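PDB 3EY8: biphenyl-2,3-diol 1,2-dioxygenase III-related protein from Vibrio cholerae, which is of unsettled function but binds a metal ion and belongs to the vicinal oxygen chelate superfamily, whose members include glyoxalases and extradiol dioxygenases. Local coordinates for residues 29-34 with 94-99; 37-42 with 52-57. The protein carries 9 engineered substitutions. All coordinates share one frame; numbering follows the deposited sequence.

In the fold
Contacts 1 and 2 lie with their centres 21 Å apart and share no touching residues, yet they are closely connected along the chain. Helix 21-32, whose last turn enters contact 1, leads straight into strand 35-39, which enters contact 2; strand 51-57 and then the loop after helix 84-93 follow, so contact 2 is nested within the loop closed by contact 1. Contact 2 lies on the four-stranded mixed sheet containing strands 10-18 and 35-39, beside the metal-binding His13. Contact 1 joins the end of helix 21-32 to the loop after helix 84-93, and residues around it pack on the other sheet of this vicinal oxygen chelate fold. Both contacts also touch the second subunit.

Contact 1: residues 29-34 with 94-99; sequences EKVLGM and QGVVIM. Engineered in segment 94-99: Val97 (natural residue Thr).
The last turn of helix 21-32 comes closest to the end of helix 84-93 where Val31 CA and Gln94 CA stand 6.6 Å apart, near enough for side chains to meet without any strand-like pairing. Lys30 and Gln94 form the outer half of the contact. The lysine chain is extended, with CG anti to the backbone N (chi1 170°), and runs across the glutamine; its CE lies 3.0 Å from Gln94 OE1. CE bears the ammonium group and its hydrogens are slightly positive, so this approach is probably mildly attractive, whereas NZ, 4.1 Å from Gln94 OE1, makes no hydrogen bond to it. Lys30 CE also covers Gln94 CB at 3.8 Å. A long aliphatic chain thus suits a place where hydrocarbon must cover a neighbour while the charge remains at the surface. Gln94 is bent at chi2 (-48°), and its NE2 is held by the carbonyl oxygen of Tyr90, which fixes the amide; the Tyr90 hydroxyl in turn bonds Lys30 O. The vicinal oxygen chelate fold pairs two βαβββ units; here the end of helix 21-32 meets the loop that follows helix 84-93. Gly95, with positive phi (91°), completes a Schellman motif, and glycine suits it because a side chain would press on the carbonyl oxygen of Gln94. Gly33, also with positive phi, likewise turns the chain out of helix 21-32. Deeper in, Val31 CG2 touches Val96 CG2 at 4.0 Å; each of these methyls lies opposite its own carbonyl carbon, beside the backbone N, and the two side chains meet at a slant. Both valines also pack on Val91 of helix 84-93, and Val96 continues to Phe117 of strand 110-118. Short, branched and apolar, they join helix end and loop with few rotatable bonds.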
loop_
_atom_site.group_PDB
_atom_site.type_symbol
_atom_site.label_atom_id
_atom_site.label_comp_id
_atom_site.label_asym_id
_atom_site.label_seq_id
_atom_site.Cartn_x
_atom_site.Cartn_y
_atom_site.Cartn_z
ATOM N N GLU B 29 10.608 -13.015 -3.169
ATOM C CA GLU B 29 11.018 -14.130 -2.322
ATOM C C GLU B 29 12.506 -14.050 -1.994
ATOM O O GLU B 29 12.896 -14.146 -0.833
ATOM C CB GLU B 29 10.664 -15.487 -2.959
ATOM C CG GLU B 29 9.167 -15.795 -2.924
ATOM C CD GLU B 29 8.848 -17.282 -2.986
ATOM O OE1 GLU B 29 9.512 -18.018 -3.747
ATOM O OE2 GLU B 29 7.919 -17.714 -2.272
ATOM N N LYS B 30 13.330 -13.851 -3.017
ATOM C CA LYS B 30 14.781 -13.863 -2.851
ATOM C C LYS B 30 15.298 -12.621 -2.133
ATOM O O LYS B 30 16.202 -12.704 -1.301
ATOM C CB LYS B 30 15.465 -14.025 -4.209
ATOM C CG LYS B 30 16.967 -13.812 -4.181
ATOM C CD LYS B 30 17.601 -14.157 -5.518
ATOM C CE LYS B 30 19.106 -13.922 -5.488
ATOM N NZ LYS B 30 19.811 -14.662 -6.570
ATOM N N VAL B 31 14.713 -11.467 -2.442
ATOM C CA VAL B 31 15.241 -10.205 -1.939
ATOM C C VAL B 31 14.624 -9.790 -0.605
ATOM O O VAL B 31 15.329 -9.314 0.280
ATOM C CB VAL B 31 15.095 -9.080 -2.994
ATOM C CG1 VAL B 31 15.632 -7.757 -2.462
ATOM C CG2 VAL B 31 15.830 -9.469 -4.268
ATOM N N LEU B 32 13.320 -10.001 -0.451
ATOM C CA LEU B 32 12.628 -9.571 0.764
ATOM C C LEU B 32 12.138 -10.722 1.628
ATOM O O LEU B 32 11.533 -10.499 2.675
ATOM C CB LEU B 32 11.453 -8.658 0.416
ATOM C CG LEU B 32 11.895 -7.274 -0.058
ATOM C CD1 LEU B 32 10.702 -6.369 -0.258
ATOM C CD2 LEU B 32 12.878 -6.671 0.943
ATOM N N GLY B 33 12.395 -11.950 1.189
ATOM C CA GLY B 33 12.002 -13.120 1.954
ATOM C C GLY B 33 10.503 -13.304 2.090
ATOM O O GLY B 33 10.033 -13.939 3.032
HETATM N N MSE B 34 9.739 -12.753 1.155
HETATM C CA MSE B 34 8.292 -12.908 1.207
HETATM C C MSE B 34 7.890 -14.298 0.748
HETATM O O MSE B 34 8.699 -15.028 0.191
HETATM C CB MSE B 34 7.594 -11.836 0.378
HETATM C CG MSE B 34 7.735 -10.458 0.988
HETATM SE SE MSE B 34 6.805 -9.116 -0.024
HETATM C CE MSE B 34 7.287 -7.552 1.042
ATOM N N GLN B 94 22.239 -10.025 -3.208
ATOM C CA GLN B 94 21.391 -10.626 -4.233
ATOM C C GLN B 94 21.619 -9.950 -5.585
ATOM O O GLN B 94 20.985 -10.299 -6.578
ATOM C CB GLN B 94 19.911 -10.575 -3.832
ATOM C CG GLN B 94 19.651 -11.026 -2.404
ATOM C CD GLN B 94 20.352 -12.331 -2.060
ATOM O OE1 GLN B 94 20.183 -13.343 -2.742
ATOM N NE2 GLN B 94 21.139 -12.313 -0.989
ATOM N N GLY B 95 22.537 -8.988 -5.619
ATOM C CA GLY B 95 22.896 -8.318 -6.860
ATOM C C GLY B 95 22.061 -7.077 -7.109
ATOM O O GLY B 95 22.067 -6.513 -8.205
ATOM N N VAL B 96 21.345 -6.648 -6.077
ATOM C CA VAL B 96 20.452 -5.498 -6.171
ATOM C C VAL B 96 21.149 -4.194 -5.802
ATOM O O VAL B 96 21.850 -4.112 -4.793
ATOM C CB VAL B 96 19.201 -5.699 -5.287
ATOM C CG1 VAL B 96 18.379 -4.414 -5.192
ATOM C CG2 VAL B 96 18.352 -6.829 -5.844
ATOM N N VAL B 97 20.952 -3.176 -6.634
ATOM C CA VAL B 97 21.587 -1.880 -6.433
ATOM C C VAL B 97 20.814 -1.049 -5.419
ATOM O O VAL B 97 19.639 -0.720 -5.627
ATOM C CB VAL B 97 21.724 -1.104 -7.761
ATOM C CG1 VAL B 97 22.188 0.320 -7.511
ATOM C CG2 VAL B 97 22.697 -1.831 -8.695
ATOM N N ILE B 98 21.473 -0.715 -4.316
ATOM C CA ILE B 98 20.872 0.163 -3.319
ATOM C C ILE B 98 21.095 1.598 -3.755
ATOM O O ILE B 98 22.229 2.046 -3.915
ATOM C CB ILE B 98 21.454 -0.088 -1.925
ATOM C CG1 ILE B 98 21.121 -1.520 -1.485
ATOM C CG2 ILE B 98 20.921 0.945 -0.926
ATOM C CD1 ILE B 98 21.649 -1.883 -0.126
HETATM N N MSE B 99 20.007 2.330 -3.955
HETATM C CA MSE B 99 20.121 3.677 -4.508
HETATM C C MSE B 99 20.381 4.767 -3.468
HETATM O O MSE B 99 20.843 5.854 -3.814
HETATM C CB MSE B 99 18.899 4.023 -5.361
HETATM C CG MSE B 99 17.652 4.351 -4.574
HETATM SE SE MSE B 99 16.136 4.504 -5.780
HETATM C CE MSE B 99 16.339 2.793 -6.679
#

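Contact 2: residues 37-42 with 52-57; sequences VSFGSG and KINLHQ. Engineered in segment 37-42: Ser41 (natural residue Ala).
Beside the metal-binding residue His13, on one face of a four-stranded mixed sheet, Phe39 reaches over to Lys52 and Asn54. Calcium is not bound to this chain, but the Asn54 side chain lies about 3 Å from that of His13 and about 4 Å from a sulfate ion, which may mark the pocket. Strands 35-39 and 51-57 are not neighbours: strand 43-48 runs between them, so the contact is made by side chains alone. Ala45 of that middle strand touches both Lys52 and Asn54, and its small methyl lets longer groups pass above it. Phe39, at the end of its strand, places CG between its backbone N and carbonyl carbon (chi1 58°), a rotation that turns the CZ end of the ring to the polar pair. Its CZ is 3.4 Å from Lys52 NZ, the ammonium approaching obliquely from the opposite direction. Asn54 OD1 meets the ring edge near its plane, 3.9 Å from CZ of Phe39, where the slightly positive ring hydrogens suit an oxygen; ring and amide planes are turned 38° apart. Extended beyond CG, the lysine chain carries NZ to the amide two residues on, where Lys52 NZ gives Asn54 OD1 a 2.8 Å hydrogen bond in the carbonyl plane, on a lone pair, with a C=O...N angle of 125°. This bond serves the ammonium of a buried lysine and helps to fix the amide beside His13. Phe39 packs on Thr106 of the second subunit, and Lys52 on Gly107 of that subunit. In the vicinal oxygen chelate fold the metal sits in the hollow enclosed by the curved sheets and takes its ligands from their strands, as with His13 of strand 10-18 and Glu126 of strand 124-129.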
loop_
_atom_site.group_PDB
_atom_site.type_symbol
_atom_site.label_atom_id
_atom_site.label_comp_id
_atom_site.label_asym_id
_atom_site.label_seq_id
_atom_site.Cartn_x
_atom_site.Cartn_y
_atom_site.Cartn_z
ATOM N N VAL B 37 2.350 -17.153 -2.744
ATOM C CA VAL B 37 1.290 -18.153 -2.667
ATOM C C VAL B 37 0.351 -18.017 -3.855
ATOM O O VAL B 37 0.401 -17.027 -4.587
ATOM C CB VAL B 37 0.467 -18.020 -1.369
ATOM C CG1 VAL B 37 1.369 -18.181 -0.150
ATOM C CG2 VAL B 37 -0.239 -16.669 -1.332
ATOM N N SER B 38 -0.487 -19.027 -4.060
ATOM C CA SER B 38 -1.534 -18.946 -5.065
ATOM C C SER B 38 -2.849 -19.425 -4.477
ATOM O O SER B 38 -2.871 -20.204 -3.521
ATOM C CB SER B 38 -1.166 -19.740 -6.321
ATOM O OG SER B 38 -0.775 -21.061 -6.005
ATOM N N PHE B 39 -3.948 -18.943 -5.038
ATOM C CA PHE B 39 -5.265 -19.296 -4.537
ATOM C C PHE B 39 -6.306 -19.123 -5.628
ATOM O O PHE B 39 -6.034 -18.510 -6.659
ATOM C CB PHE B 39 -5.618 -18.454 -3.308
ATOM C CG PHE B 39 -5.608 -16.970 -3.554
ATOM C CD1 PHE B 39 -4.412 -16.272 -3.620
ATOM C CD2 PHE B 39 -6.795 -16.269 -3.700
ATOM C CE1 PHE B 39 -4.397 -14.906 -3.839
ATOM C CE2 PHE B 39 -6.788 -14.899 -3.917
ATOM C CZ PHE B 39 -5.587 -14.218 -3.989
ATOM N N GLY B 40 -7.491 -19.681 -5.401
ATOM C CA GLY B 40 -8.578 -19.587 -6.356
ATOM C C GLY B 40 -8.169 -19.974 -7.763
ATOM O O GLY B 40 -7.390 -20.906 -7.967
ATOM N N SER B 41 -8.710 -19.253 -8.735
ATOM C CA SER B 41 -8.412 -19.502 -10.135
ATOM C C SER B 41 -7.113 -18.807 -10.536
ATOM O O SER B 41 -7.131 -17.775 -11.207
ATOM C CB SER B 41 -9.567 -19.023 -11.017
ATOM O OG SER B 41 -9.412 -19.473 -12.352
ATOM N N GLY B 42 -5.992 -19.373 -10.102
ATOM C CA GLY B 42 -4.685 -18.880 -10.493
ATOM C C GLY B 42 -4.368 -17.468 -10.037
ATOM O O GLY B 42 -3.648 -16.739 -10.719
ATOM N N LYS B 52 -0.636 -8.904 2.694
ATOM C CA LYS B 52 -0.164 -9.458 1.432
ATOM C C LYS B 52 -0.210 -8.412 0.336
ATOM O O LYS B 52 -0.824 -7.356 0.490
ATOM C CB LYS B 52 -1.011 -10.657 1.012
ATOM C CG LYS B 52 -2.432 -10.293 0.566
ATOM C CD LYS B 52 -3.127 -11.508 -0.037
ATOM C CE LYS B 52 -4.589 -11.227 -0.353
ATOM N NZ LYS B 52 -5.133 -12.256 -1.291
ATOM N N ILE B 53 0.463 -8.715 -0.769
ATOM C CA ILE B 53 0.324 -7.943 -1.988
ATOM C C ILE B 53 -0.201 -8.878 -3.068
ATOM O O ILE B 53 0.386 -9.933 -3.316
ATOM C CB ILE B 53 1.675 -7.364 -2.403
ATOM C CG1 ILE B 53 2.096 -6.272 -1.419
ATOM C CG2 ILE B 53 1.613 -6.829 -3.830
ATOM C CD1 ILE B 53 3.551 -5.898 -1.519
ATOM N N ASN B 54 -1.328 -8.523 -3.676
ATOM C CA ASN B 54 -1.858 -9.296 -4.792
ATOM C C ASN B 54 -1.151 -8.870 -6.067
ATOM O O ASN B 54 -0.875 -7.684 -6.267
ATOM C CB ASN B 54 -3.367 -9.078 -4.954
ATOM C CG ASN B 54 -4.199 -9.824 -3.907
ATOM O OD1 ASN B 54 -3.750 -10.812 -3.313
ATOM N ND2 ASN B 54 -5.426 -9.356 -3.691
ATOM N N LEU B 55 -0.850 -9.835 -6.925
ATOM C CA LEU B 55 -0.201 -9.533 -8.194
ATOM C C LEU B 55 -1.155 -9.782 -9.356
ATOM O O LEU B 55 -1.783 -10.841 -9.423
ATOM C CB LEU B 55 1.049 -10.399 -8.373
ATOM C CG LEU B 55 2.138 -10.220 -7.311
ATOM C CD1 LEU B 55 3.294 -11.193 -7.539
ATOM C CD2 LEU B 55 2.631 -8.770 -7.283
ATOM N N HIS B 56 -1.257 -8.806 -10.260
ATOM C CA HIS B 56 -1.923 -8.988 -11.554
ATOM C C HIS B 56 -0.869 -8.873 -12.641
ATOM O O HIS B 56 -0.008 -7.999 -12.583
ATOM C CB HIS B 56 -2.958 -7.892 -11.813
ATOM C CG HIS B 56 -4.122 -7.905 -10.871
ATOM N ND1 HIS B 56 -5.215 -7.082 -11.038
ATOM C CD2 HIS B 56 -4.369 -8.637 -9.761
ATOM C CE1 HIS B 56 -6.078 -7.298 -10.062
ATOM N NE2 HIS B 56 -5.588 -8.237 -9.273
ATOM N N GLN B 57 -0.929 -9.737 -13.644
ATOM C CA GLN B 57 -0.024 -9.562 -14.768
ATOM C C GLN B 57 -0.637 -8.592 -15.762
ATOM O O GLN B 57 -1.826 -8.676 -16.081
ATOM C CB GLN B 57 0.309 -10.887 -15.445
ATOM C CG GLN B 57 1.312 -10.718 -16.578
ATOM C CD GLN B 57 2.075 -11.990 -16.880
ATOM O OE1 GLN B 57 2.637 -12.629 -15.982
ATOM N NE2 GLN B 57 2.109 -12.361 -18.155
#